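PDB 1WDC: myosin regulatory light chain, striated adductor muscle from Argopecten irradians, which serves as the calcium-binding regulatory light chain of molluscan muscle myosin, making binding and Mg-ATPase activity dependent on calcium. Local coordinates for residues Glu87-Ala92 and Lys143-Ile148; Tyr108-Leu113 and Met127-Ala132; Val35-Ile40 and Pro51-Leu56; Lys61-Pro64 and Thr70-Leu73. One frame throughout, in Å; residues are numbered along the deposited sequence.

Contact 1. Residues Glu87-Ala92 and Lys143-Ile148; sequences ETIRNA and KFTAMI
Ile-89 and Thr-145 lie at the heart of this contact, where helix segment 87-92 passes segment 143-148 in a roughly antiparallel sense, their axes 9.5 Å apart and their directions 147° from each other. The backbones come nearest between Arg-90 and Thr-145, whose CA atoms are 6.2 Å apart, consistent with the small threonine side chain at this point. Following Ile-89 outward, CB comes first, 3.8 Å from Thr-145 CG2. The CG2 branch, anti to the backbone N, is drawn alongside the threonine, 3.9 Å from its CG2 and as near to its OG1. CG1 lies beside the backbone N, anti to the carbonyl carbon, and with chi2 at 169° it carries CD1 outward to Ile-148 CG2, 4.3 Å away, a looser touch. The two side chains, isoleucine and threonine, run alongside each other in opposite senses, the isoleucine offering its CB and CG2 flank to the threonine. Thr-145 CG2 also reaches the backbone of the facing helix, 4.0 Å from Arg-90 N. No hydrogen bond crosses the interface, which closes by apolar packing. The hydroxyl of Thr-145 is nevertheless satisfied within its own helix, since OG1 bonds to Tyr-141 O, while the methyl makes the nearest contact with the partner helix. Thr-145 is further flanked by Glu-86 and Phe-93 of helix 86-94. On another side of helix 141-149, the ring of Phe-144 meets that of Phe-139 on strand 138-139, while Ile-89 and Ile-148 also pack on side chains of another protein of the assembly.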
loop_
_atom_site.group_PDB
_atom_site.type_symbol
_atom_site.label_atom_id
_atom_site.label_comp_id
_atom_site.label_asym_id
_atom_site.label_seq_id
_atom_site.Cartn_x
_atom_site.Cartn_y
_atom_site.Cartn_z
ATOM N N GLU B 87 -2.389 -17.388 -4.076
ATOM C CA GLU B 87 -1.218 -17.172 -3.248
ATOM C C GLU B 87 -0.710 -15.733 -3.347
ATOM O O GLU B 87 -0.439 -15.099 -2.328
ATOM C CB GLU B 87 -0.117 -18.146 -3.651
ATOM C CG GLU B 87 1.156 -17.997 -2.833
ATOM C CD GLU B 87 2.287 -18.842 -3.380
ATOM O OE1 GLU B 87 2.691 -18.626 -4.555
ATOM O OE2 GLU B 87 2.747 -19.741 -2.639
ATOM N N THR B 88 -0.679 -15.203 -4.570
ATOM C CA THR B 88 -0.294 -13.816 -4.802
ATOM C C THR B 88 -1.204 -12.832 -4.066
ATOM O O THR B 88 -0.728 -11.865 -3.482
ATOM C CB THR B 88 -0.317 -13.459 -6.301
ATOM O OG1 THR B 88 0.657 -14.241 -6.987
ATOM C CG2 THR B 88 0.018 -11.986 -6.513
ATOM N N ILE B 89 -2.507 -13.073 -4.139
ATOM C CA ILE B 89 -3.505 -12.220 -3.493
ATOM C C ILE B 89 -3.470 -12.348 -1.966
ATOM O O ILE B 89 -3.479 -11.351 -1.264
ATOM C CB ILE B 89 -4.955 -12.528 -3.997
ATOM C CG1 ILE B 89 -5.035 -12.444 -5.536
ATOM C CG2 ILE B 89 -5.957 -11.525 -3.362
ATOM C CD1 ILE B 89 -6.342 -12.993 -6.138
ATOM N N ARG B 90 -3.358 -13.564 -1.463
ATOM C CA ARG B 90 -3.186 -13.747 -0.025
ATOM C C ARG B 90 -1.906 -13.105 0.565
ATOM O O ARG B 90 -1.964 -12.445 1.610
ATOM C CB ARG B 90 -3.234 -15.223 0.313
ATOM C CG ARG B 90 -3.652 -15.462 1.736
ATOM C CD ARG B 90 -3.519 -16.917 2.090
ATOM N NE ARG B 90 -3.846 -17.799 0.975
ATOM C CZ ARG B 90 -2.957 -18.595 0.395
ATOM N NH1 ARG B 90 -1.662 -18.459 0.668
ATOM N NH2 ARG B 90 -3.351 -19.475 -0.505
ATOM N N ASN B 91 -0.796 -13.184 -0.169
ATOM C CA ASN B 91 0.434 -12.531 0.245
ATOM C C ASN B 91 0.396 -11.046 0.199
ATOM O O ASN B 91 1.160 -10.413 0.916
ATOM C CB ASN B 91 1.616 -13.002 -0.582
ATOM C CG ASN B 91 2.028 -14.405 -0.250
ATOM O OD1 ASN B 91 2.734 -15.059 -1.016
ATOM N ND2 ASN B 91 1.564 -14.902 0.879
ATOM N N ALA B 92 -0.386 -10.467 -0.714
ATOM C CA ALA B 92 -0.510 -9.015 -0.791
ATOM C C ALA B 92 -1.181 -8.485 0.461
ATOM O O ALA B 92 -0.779 -7.461 0.979
ATOM C CB ALA B 92 -1.307 -8.588 -2.034
ATOM N N LYS B 143 -10.081 -16.059 3.745
ATOM C CA LYS B 143 -11.334 -16.603 3.261
ATOM C C LYS B 143 -11.857 -15.779 2.157
ATOM O O LYS B 143 -12.550 -16.288 1.303
ATOM C CB LYS B 143 -12.394 -16.651 4.350
ATOM C CG LYS B 143 -12.720 -18.069 4.796
ATOM C CD LYS B 143 -12.298 -19.130 3.720
ATOM C CE LYS B 143 -10.896 -19.742 3.999
ATOM N NZ LYS B 143 -10.215 -20.333 2.780
ATOM N N PHE B 144 -11.742 -14.474 2.322
ATOM C CA PHE B 144 -12.101 -13.550 1.270
ATOM C C PHE B 144 -11.335 -13.842 -0.045
ATOM O O PHE B 144 -11.893 -13.731 -1.136
ATOM C CB PHE B 144 -11.826 -12.128 1.730
ATOM C CG PHE B 144 -12.135 -11.096 0.690
ATOM C CD1 PHE B 144 -13.429 -10.631 0.522
ATOM C CD2 PHE B 144 -11.123 -10.569 -0.114
ATOM C CE1 PHE B 144 -13.706 -9.643 -0.427
ATOM C CE2 PHE B 144 -11.399 -9.594 -1.053
ATOM C CZ PHE B 144 -12.684 -9.129 -1.210
ATOM N N THR B 145 -10.049 -14.150 0.049
ATOM C CA THR B 145 -9.275 -14.476 -1.139
ATOM C C THR B 145 -9.809 -15.725 -1.850
ATOM O O THR B 145 -10.007 -15.688 -3.062
ATOM C CB THR B 145 -7.790 -14.660 -0.791
ATOM O OG1 THR B 145 -7.275 -13.441 -0.229
ATOM C CG2 THR B 145 -7.001 -15.019 -2.023
ATOM N N ALA B 146 -10.054 -16.810 -1.107
ATOM C CA ALA B 146 -10.744 -17.982 -1.637
ATOM C C ALA B 146 -12.089 -17.642 -2.322
ATOM O O ALA B 146 -12.293 -17.977 -3.479
ATOM C CB ALA B 146 -10.953 -18.983 -0.533
ATOM N N MET B 147 -12.928 -16.858 -1.649
ATOM C CA MET B 147 -14.174 -16.340 -2.201
ATOM C C MET B 147 -13.969 -15.583 -3.497
ATOM O O MET B 147 -14.803 -15.645 -4.392
ATOM C CB MET B 147 -14.855 -15.404 -1.199
ATOM C CG MET B 147 -15.736 -14.332 -1.840
ATOM S SD MET B 147 -16.984 -13.625 -0.717
ATOM C CE MET B 147 -16.590 -11.923 -0.857
ATOM N N ILE B 148 -12.961 -14.721 -3.512
ATOM C CA ILE B 148 -12.621 -13.903 -4.678
ATOM C C ILE B 148 -11.969 -14.701 -5.829
ATOM O O ILE B 148 -12.060 -14.304 -6.988
ATOM C CB ILE B 148 -11.743 -12.725 -4.223
ATOM C CG1 ILE B 148 -12.581 -11.477 -4.202
ATOM C CG2 ILE B 148 -10.493 -12.526 -5.079
ATOM C CD1 ILE B 148 -11.736 -10.272 -4.471
#

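Contact 2. Residues Tyr108-Leu113 and Met127-Ala132; sequences YIKDLL and MTFKEA
Lys-110 and Phe-129 mark the closest backbone approach of two nearly antiparallel helix segments, 108-113 and 127-131, their CA atoms 8.8 Å apart. The axes run at 158° to each other and stay 12.3 Å apart, a wide gap that the phenylalanine ring bridges. Three side chains of segment 108-113 gather round it. The aliphatic chain of Lys-110, extended beyond CG, crosses one face: CE stands 3.8 Å from the centroid and 18° off the ring normal, a CH-pi contact over the face. The ammonium group lies farther out, with NZ 5.0 Å from the centroid in an off-centre cation-pi arrangement. Leu-113 meets the far end of the ring from the opposite direction, its CD1 3.5 Å from CZ of Phe-129. Ile-109 comes in obliquely beside it, CG2 to Phe-129 CE1 at 3.9 Å. Thr-128 CG2, from the ring's own helix, lies above the other face toward the rim, and chi1 of -70°, which sets CG beside the backbone N, sends the ring across the gap. An alanine at Phe-129 is likely to leave Leu-113 CD1 and Ile-109 CG2 facing a gap and Lys-110 without the surface it lies on. Ile-109 also packs on Phe-139, and Leu-113 on an apolar side chain of another protein of the assembly. The arrangement is consistent with paired EF-hands: helix 106-115, the outgoing helix of the second EF-hand, is followed by helix 122-131, which probably opens the next.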
loop_
_atom_site.group_PDB
_atom_site.type_symbol
_atom_site.label_atom_id
_atom_site.label_comp_id
_atom_site.label_asym_id
_atom_site.label_seq_id
_atom_site.Cartn_x
_atom_site.Cartn_y
_atom_site.Cartn_z
ATOM N N TYR B 108 -9.132 -0.871 9.277
ATOM C CA TYR B 108 -7.874 -0.732 8.567
ATOM C C TYR B 108 -8.020 -1.078 7.056
ATOM O O TYR B 108 -7.744 -0.235 6.207
ATOM C CB TYR B 108 -6.842 -1.623 9.247
ATOM C CG TYR B 108 -5.460 -1.482 8.680
ATOM C CD1 TYR B 108 -4.981 -0.238 8.218
ATOM C CD2 TYR B 108 -4.605 -2.577 8.635
ATOM C CE1 TYR B 108 -3.672 -0.112 7.715
ATOM C CE2 TYR B 108 -3.298 -2.454 8.163
ATOM C CZ TYR B 108 -2.841 -1.235 7.699
ATOM O OH TYR B 108 -1.570 -1.195 7.168
ATOM N N ILE B 109 -8.594 -2.245 6.734
ATOM C CA ILE B 109 -8.773 -2.606 5.328
ATOM C C ILE B 109 -9.736 -1.671 4.547
ATOM O O ILE B 109 -9.394 -1.255 3.462
ATOM C CB ILE B 109 -9.156 -4.118 5.129
ATOM C CG1 ILE B 109 -9.068 -4.468 3.644
ATOM C CG2 ILE B 109 -10.576 -4.427 5.628
ATOM C CD1 ILE B 109 -7.689 -4.311 3.059
ATOM N N LYS B 110 -10.790 -1.150 5.178
ATOM C CA LYS B 110 -11.640 -0.149 4.511
ATOM C C LYS B 110 -10.844 1.104 4.191
ATOM O O LYS B 110 -11.011 1.720 3.135
ATOM C CB LYS B 110 -12.844 0.244 5.384
ATOM C CG LYS B 110 -13.742 -0.914 5.663
ATOM C CD LYS B 110 -15.137 -0.498 6.009
ATOM C CE LYS B 110 -16.086 -1.652 5.680
ATOM N NZ LYS B 110 -17.443 -1.507 6.315
ATOM N N ASP B 111 -9.993 1.488 5.137
ATOM C CA ASP B 111 -9.234 2.728 5.032
ATOM C C ASP B 111 -8.190 2.635 3.928
ATOM O O ASP B 111 -8.031 3.552 3.131
ATOM C CB ASP B 111 -8.579 2.988 6.374
ATOM C CG ASP B 111 -7.721 4.228 6.385
ATOM O OD1 ASP B 111 -8.226 5.292 5.972
ATOM O OD2 ASP B 111 -6.563 4.128 6.893
ATOM N N LEU B 112 -7.567 1.467 3.827
ATOM C CA LEU B 112 -6.597 1.174 2.776
ATOM C C LEU B 112 -7.231 1.289 1.402
ATOM O O LEU B 112 -6.748 2.052 0.592
ATOM C CB LEU B 112 -6.033 -0.236 2.960
ATOM C CG LEU B 112 -4.989 -0.403 4.052
ATOM C CD1 LEU B 112 -4.761 -1.878 4.286
ATOM C CD2 LEU B 112 -3.710 0.276 3.596
ATOM N N LEU B 113 -8.398 0.653 1.233
ATOM C CA LEU B 113 -9.111 0.518 -0.051
ATOM C C LEU B 113 -9.759 1.785 -0.537
ATOM O O LEU B 113 -9.647 2.153 -1.712
ATOM C CB LEU B 113 -10.215 -0.546 0.027
ATOM C CG LEU B 113 -9.885 -2.043 0.162
ATOM C CD1 LEU B 113 -11.210 -2.801 0.272
ATOM C CD2 LEU B 113 -9.063 -2.539 -1.049
ATOM N N MET B 127 -20.090 -2.832 -2.356
ATOM C CA MET B 127 -20.174 -4.150 -3.001
ATOM C C MET B 127 -19.152 -5.145 -2.492
ATOM O O MET B 127 -19.411 -6.337 -2.460
ATOM C CB MET B 127 -20.023 -4.033 -4.524
ATOM C CG MET B 127 -21.259 -3.520 -5.279
ATOM S SD MET B 127 -22.886 -3.993 -4.527
ATOM C CE MET B 127 -22.839 -5.844 -4.566
ATOM N N THR B 128 -17.963 -4.661 -2.165
ATOM C CA THR B 128 -16.908 -5.526 -1.673
ATOM C C THR B 128 -17.284 -6.098 -0.337
ATOM O O THR B 128 -17.122 -7.291 -0.090
ATOM C CB THR B 128 -15.655 -4.734 -1.505
ATOM O OG1 THR B 128 -15.244 -4.279 -2.785
ATOM C CG2 THR B 128 -14.576 -5.563 -0.908
ATOM N N PHE B 129 -17.777 -5.225 0.533
ATOM C CA PHE B 129 -17.994 -5.606 1.920
ATOM C C PHE B 129 -19.416 -6.142 2.198
ATOM O O PHE B 129 -19.657 -6.746 3.242
ATOM C CB PHE B 129 -17.653 -4.433 2.868
ATOM C CG PHE B 129 -16.175 -4.118 2.954
ATOM C CD1 PHE B 129 -15.307 -4.954 3.628
ATOM C CD2 PHE B 129 -15.633 -3.065 2.236
ATOM C CE1 PHE B 129 -13.918 -4.745 3.552
ATOM C CE2 PHE B 129 -14.252 -2.876 2.168
ATOM C CZ PHE B 129 -13.417 -3.712 2.813
ATOM N N LYS B 130 -20.324 -5.997 1.233
ATOM C CA LYS B 130 -21.582 -6.757 1.220
ATOM C C LYS B 130 -21.317 -8.272 1.340
ATOM O O LYS B 130 -22.063 -9.007 2.005
ATOM C CB LYS B 130 -22.352 -6.453 -0.085
ATOM C CG LYS B 130 -23.834 -6.857 -0.107
ATOM C CD LYS B 130 -24.604 -6.137 -1.221
ATOM C CE LYS B 130 -26.114 -6.365 -1.100
ATOM N NZ LYS B 130 -26.734 -6.891 -2.368
ATOM N N GLU B 131 -20.178 -8.706 0.802
ATOM C CA GLU B 131 -19.892 -10.123 0.679
ATOM C C GLU B 131 -18.871 -10.675 1.693
ATOM O O GLU B 131 -18.910 -11.865 2.030
ATOM C CB GLU B 131 -19.442 -10.402 -0.752
ATOM C CG GLU B 131 -20.264 -11.486 -1.458
ATOM C CD GLU B 131 -21.781 -11.269 -1.360
ATOM O OE1 GLU B 131 -22.253 -10.132 -1.611
ATOM O OE2 GLU B 131 -22.503 -12.249 -1.061
ATOM N N ALA B 132 -18.159 -9.750 2.342
ATOM C CA ALA B 132 -16.919 -10.030 3.076
ATOM C C ALA B 132 -17.105 -10.801 4.400
ATOM O O ALA B 132 -18.019 -10.510 5.188
ATOM C CB ALA B 132 -16.184 -8.722 3.334
#

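Contact 3. Residues Val35-Ile40 and Pro51-Leu56; sequences VSKEDI and PDDKEL. With MG (magnesium ion), chain D.
Lys-37 and Leu-56 are the residues of nearest backbone approach, CA to CA 6.2 Å, where the first turns of two helices, 37-40 and 53-56, come together. Lys-37 crosses Leu-56 at about a right angle, with CG 3.7 Å from Leu-56 CB. Its chain bends at chi3, 72°, and carries the ammonium group to Asp-53, where NZ bonds to OD1 at 2.9 Å in a salt bridge that uses the syn lone pair. A weak bond to Thr-57 OG1 gives NZ a second partner. Deeper in, Ile-40 CG2 packs 3.6 Å from Leu-56 CD2. Away from this interface, Asp-39 OD2 binds the magnesium ion at 2.3 Å. A water also on the metal bonds to Ser-36 OG at 2.5 Å, and Ser-36 N gives the same carboxylate oxygen of Asp-39, OD2, a weak bond. Asp-28, Asp-30, Asp-32 and the carbonyl of Phe-34 complete the site, an EF-hand loop. Helix 37-47 thus meets helix 53-60 along one side, where Ile-40 also touches Met-59 and Leu-60, while Val-35 turns to Phe-24 and Ile-27 of helix 14-27.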
loop_
_atom_site.group_PDB
_atom_site.type_symbol
_atom_site.label_atom_id
_atom_site.label_comp_id
_atom_site.label_asym_id
_atom_site.label_seq_id
_atom_site.Cartn_x
_atom_site.Cartn_y
_atom_site.Cartn_z
ATOM N N VAL B 35 -25.446 -23.438 -27.873
ATOM C CA VAL B 35 -26.328 -22.788 -26.931
ATOM C C VAL B 35 -26.961 -21.630 -27.730
ATOM O O VAL B 35 -26.255 -20.929 -28.465
ATOM C CB VAL B 35 -25.510 -22.335 -25.633
ATOM C CG1 VAL B 35 -26.333 -21.421 -24.756
ATOM C CG2 VAL B 35 -25.105 -23.556 -24.823
ATOM N N SER B 36 -28.299 -21.618 -27.799
ATOM C CA SER B 36 -29.062 -20.545 -28.490
ATOM C C SER B 36 -29.692 -19.548 -27.504
ATOM O O SER B 36 -29.710 -19.794 -26.296
ATOM C CB SER B 36 -30.153 -21.169 -29.347
ATOM O OG SER B 36 -30.792 -22.222 -28.638
ATOM N N LYS B 37 -30.313 -18.491 -28.015
ATOM C CA LYS B 37 -30.997 -17.570 -27.121
ATOM C C LYS B 37 -32.144 -18.291 -26.434
ATOM O O LYS B 37 -32.444 -18.028 -25.279
ATOM C CB LYS B 37 -31.526 -16.326 -27.857
ATOM C CG LYS B 37 -32.123 -15.261 -26.911
ATOM C CD LYS B 37 -32.247 -13.887 -27.538
ATOM C CE LYS B 37 -33.352 -13.849 -28.562
ATOM N NZ LYS B 37 -33.385 -12.545 -29.327
ATOM N N GLU B 38 -32.661 -19.313 -27.099
ATOM C CA GLU B 38 -33.820 -20.036 -26.634
ATOM C C GLU B 38 -33.446 -20.927 -25.464
ATOM O O GLU B 38 -34.259 -21.157 -24.597
ATOM C CB GLU B 38 -34.387 -20.893 -27.781
ATOM C CG GLU B 38 -35.073 -20.114 -28.901
ATOM C CD GLU B 38 -34.112 -19.305 -29.775
ATOM O OE1 GLU B 38 -33.091 -19.882 -30.223
ATOM O OE2 GLU B 38 -34.419 -18.110 -30.064
ATOM N N ASP B 39 -32.269 -21.544 -25.532
ATOM C CA ASP B 39 -31.763 -22.441 -24.476
ATOM C C ASP B 39 -31.493 -21.698 -23.163
ATOM O O ASP B 39 -31.876 -22.145 -22.082
ATOM C CB ASP B 39 -30.442 -23.054 -24.897
ATOM C CG ASP B 39 -30.596 -24.229 -25.816
ATOM O OD1 ASP B 39 -31.572 -25.013 -25.735
ATOM O OD2 ASP B 39 -29.647 -24.399 -26.574
ATOM N N ILE B 40 -30.630 -20.693 -23.268
ATOM C CA ILE B 40 -30.401 -19.733 -22.196
ATOM C C ILE B 40 -31.703 -19.264 -21.523
ATOM O O ILE B 40 -31.762 -19.220 -20.303
ATOM C CB ILE B 40 -29.623 -18.525 -22.748
ATOM C CG1 ILE B 40 -28.245 -18.957 -23.200
ATOM C CG2 ILE B 40 -29.466 -17.443 -21.695
ATOM C CD1 ILE B 40 -27.524 -17.821 -23.810
ATOM N N PRO B 51 -33.153 -13.174 -17.402
ATOM C CA PRO B 51 -32.767 -11.821 -17.809
ATOM C C PRO B 51 -33.606 -11.366 -18.980
ATOM O O PRO B 51 -34.101 -12.186 -19.745
ATOM C CB PRO B 51 -31.308 -11.977 -18.195
ATOM C CG PRO B 51 -31.207 -13.389 -18.672
ATOM C CD PRO B 51 -32.154 -14.179 -17.824
ATOM N N ASP B 52 -33.720 -10.062 -19.171
ATOM C CA ASP B 52 -34.525 -9.551 -20.285
ATOM C C ASP B 52 -33.867 -9.844 -21.643
ATOM O O ASP B 52 -32.668 -10.104 -21.721
ATOM C CB ASP B 52 -34.839 -8.055 -20.065
ATOM C CG ASP B 52 -34.132 -7.145 -21.030
ATOM O OD1 ASP B 52 -32.949 -6.833 -20.800
ATOM O OD2 ASP B 52 -34.798 -6.659 -21.967
ATOM N N ASP B 53 -34.698 -10.030 -22.660
ATOM C CA ASP B 53 -34.229 -10.561 -23.927
ATOM C C ASP B 53 -33.243 -9.622 -24.625
ATOM O O ASP B 53 -32.484 -10.048 -25.502
ATOM C CB ASP B 53 -35.422 -10.866 -24.843
ATOM C CG ASP B 53 -35.072 -11.844 -25.976
ATOM O OD1 ASP B 53 -34.658 -11.355 -27.062
ATOM O OD2 ASP B 53 -35.253 -13.078 -25.797
ATOM N N LYS B 54 -33.218 -8.357 -24.208
ATOM C CA LYS B 54 -32.153 -7.466 -24.639
ATOM C C LYS B 54 -30.814 -7.994 -24.127
ATOM O O LYS B 54 -29.846 -8.052 -24.895
ATOM C CB LYS B 54 -32.402 -6.047 -24.125
ATOM C CG LYS B 54 -33.616 -5.355 -24.773
ATOM C CD LYS B 54 -33.782 -3.885 -24.317
ATOM C CE LYS B 54 -33.185 -2.875 -25.323
ATOM N NZ LYS B 54 -33.408 -1.421 -24.963
ATOM N N GLU B 55 -30.824 -8.508 -22.881
ATOM C CA GLU B 55 -29.644 -9.042 -22.184
ATOM C C GLU B 55 -29.230 -10.404 -22.689
ATOM O O GLU B 55 -28.058 -10.732 -22.646
ATOM C CB GLU B 55 -29.896 -9.171 -20.694
ATOM C CG GLU B 55 -30.387 -7.909 -20.016
ATOM C CD GLU B 55 -29.283 -6.892 -19.744
ATOM O OE1 GLU B 55 -28.169 -7.309 -19.341
ATOM O OE2 GLU B 55 -29.545 -5.671 -19.900
ATOM N N LEU B 56 -30.206 -11.226 -23.072
ATOM C CA LEU B 56 -29.942 -12.520 -23.709
ATOM C C LEU B 56 -29.278 -12.313 -25.070
ATOM O O LEU B 56 -28.426 -13.094 -25.504
ATOM C CB LEU B 56 -31.251 -13.294 -23.930
ATOM C CG LEU B 56 -32.237 -13.596 -22.788
ATOM C CD1 LEU B 56 -33.510 -14.187 -23.370
ATOM C CD2 LEU B 56 -31.618 -14.553 -21.774
HETATM MG MG MG D . -28.896 -25.994 -28.067
HETATM O O HOH W 1 -29.815 -24.330 -29.557
#

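Contact 4. Residues Lys61-Pro64 and Thr70-Leu73; sequences KEAP and TMFL
Met-71, Pro-64 and Ala-63 carry this small surface contact, in which the loop after helix 53-60, probably part of the second EF-hand of the N-terminal pair, folds back on the first part of helix 69-79. Met-71 contributes the most buried area. Its CG lies anti to the backbone N, chi1 157°, which points the side chain across to the loop. Ala-63 CB sits 3.7 Å from that CG and equally close to SD, so the methyl covers the middle of the methionine chain. Pro-64 crosses obliquely beyond it, its ring carbon CD coming within 3.2 Å of SD, tight packing for a sulfur and a methylene. The meeting is wholly apolar, with no hydrogen bond between the segments. Were Met-71 cut back to an alanine, Ala-63 CB and Pro-64 CD would probably lose the CG and SD they rest on, leaving a gap and the loop freer to shift. Phe-72, on another side of the helix, instead packs against Phe-24 and Met-20 of helix 14-27. The end of the methionine is turned sharply: chi3 of 18° brings CE nearly into eclipse with CB, leaving CE 4.1 Å from Pro-64 CD.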
loop_
_atom_site.group_PDB
_atom_site.type_symbol
_atom_site.label_atom_id
_atom_site.label_comp_id
_atom_site.label_asym_id
_atom_site.label_seq_id
_atom_site.Cartn_x
_atom_site.Cartn_y
_atom_site.Cartn_z
ATOM N N LYS B 61 -24.049 -12.268 -28.448
ATOM C CA LYS B 61 -23.154 -11.414 -29.202
ATOM C C LYS B 61 -21.724 -11.498 -28.691
ATOM O O LYS B 61 -20.848 -10.809 -29.187
ATOM C CB LYS B 61 -23.627 -9.972 -29.076
ATOM C CG LYS B 61 -24.785 -9.623 -29.967
ATOM C CD LYS B 61 -24.584 -8.222 -30.542
ATOM C CE LYS B 61 -23.158 -7.699 -30.324
ATOM N NZ LYS B 61 -23.161 -6.290 -29.779
ATOM N N GLU B 62 -21.514 -12.208 -27.593
ATOM C CA GLU B 62 -20.176 -12.357 -27.056
ATOM C C GLU B 62 -19.402 -13.494 -27.720
ATOM O O GLU B 62 -18.197 -13.372 -27.917
ATOM C CB GLU B 62 -20.237 -12.513 -25.532
ATOM C CG GLU B 62 -20.439 -11.178 -24.814
ATOM C CD GLU B 62 -20.543 -11.315 -23.301
ATOM O OE1 GLU B 62 -19.890 -12.210 -22.745
ATOM O OE2 GLU B 62 -21.271 -10.520 -22.661
ATOM N N ALA B 63 -20.110 -14.519 -28.201
ATOM C CA ALA B 63 -19.511 -15.555 -29.064
ATOM C C ALA B 63 -19.398 -15.130 -30.555
ATOM O O ALA B 63 -20.419 -14.915 -31.215
ATOM C CB ALA B 63 -20.307 -16.843 -28.942
ATOM N N PRO B 64 -18.156 -15.032 -31.102
ATOM C CA PRO B 64 -17.843 -14.688 -32.508
ATOM C C PRO B 64 -18.594 -15.518 -33.565
ATOM O O PRO B 64 -19.159 -14.975 -34.523
ATOM C CB PRO B 64 -16.333 -14.933 -32.606
ATOM C CG PRO B 64 -15.829 -14.754 -31.221
ATOM C CD PRO B 64 -16.922 -15.372 -30.364
ATOM N N THR B 70 -16.504 -25.499 -27.357
ATOM C CA THR B 70 -15.171 -24.969 -27.584
ATOM C C THR B 70 -15.184 -23.445 -27.525
ATOM O O THR B 70 -14.290 -22.810 -26.947
ATOM C CB THR B 70 -14.641 -25.455 -28.952
ATOM O OG1 THR B 70 -14.204 -26.802 -28.822
ATOM C CG2 THR B 70 -13.490 -24.672 -29.407
ATOM N N MET B 71 -16.232 -22.858 -28.083
ATOM C CA MET B 71 -16.388 -21.419 -28.066
ATOM C C MET B 71 -16.847 -20.967 -26.645
ATOM O O MET B 71 -16.489 -19.862 -26.193
ATOM C CB MET B 71 -17.389 -21.050 -29.161
ATOM C CG MET B 71 -18.099 -19.751 -28.992
ATOM S SD MET B 71 -17.075 -18.449 -29.529
ATOM C CE MET B 71 -15.882 -19.362 -30.515
ATOM N N PHE B 72 -17.497 -21.886 -25.914
ATOM C CA PHE B 72 -18.018 -21.646 -24.554
ATOM C C PHE B 72 -16.862 -21.535 -23.559
ATOM O O PHE B 72 -16.840 -20.675 -22.693
ATOM C CB PHE B 72 -18.933 -22.812 -24.124
ATOM C CG PHE B 72 -19.516 -22.674 -22.714
ATOM C CD1 PHE B 72 -20.673 -21.924 -22.486
ATOM C CD2 PHE B 72 -18.982 -23.383 -21.647
ATOM C CE1 PHE B 72 -21.285 -21.900 -21.217
ATOM C CE2 PHE B 72 -19.583 -23.366 -20.385
ATOM C CZ PHE B 72 -20.736 -22.625 -20.168
ATOM N N LEU B 73 -16.107 -22.611 -23.509
ATOM C CA LEU B 73 -14.870 -22.670 -22.776
ATOM C C LEU B 73 -14.068 -21.402 -22.973
ATOM O O LEU B 73 -13.625 -20.783 -22.002
ATOM C CB LEU B 73 -14.089 -23.862 -23.286
ATOM C CG LEU B 73 -13.138 -24.583 -22.346
ATOM C CD1 LEU B 73 -13.530 -24.438 -20.867
ATOM C CD2 LEU B 73 -13.147 -26.024 -22.802
#

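In the fold
The four contacts fall into two groups on opposite sides of the chain's centre. Contacts 1 and 2, centres 14 Å apart, touch directly: Met-147 CE packs on Glu-131 CB at 3.2 Å, and Phe-144 CZ meets Thr-128 CG2 at 4.0 Å, so helix 122-131 joins both. Along the chain, contact 2 falls between the two segments of contact 1. Contacts 3 and 4 have centres also 14 Å apart but do not touch, their nearest atoms being about 5 Å apart. Contact 3 holds a magnesium ligand, whereas the side chain of Met-71 in contact 4 is about 13 Å from the ion. Contacts 1 and 3 lie 34 Å apart, centre to centre.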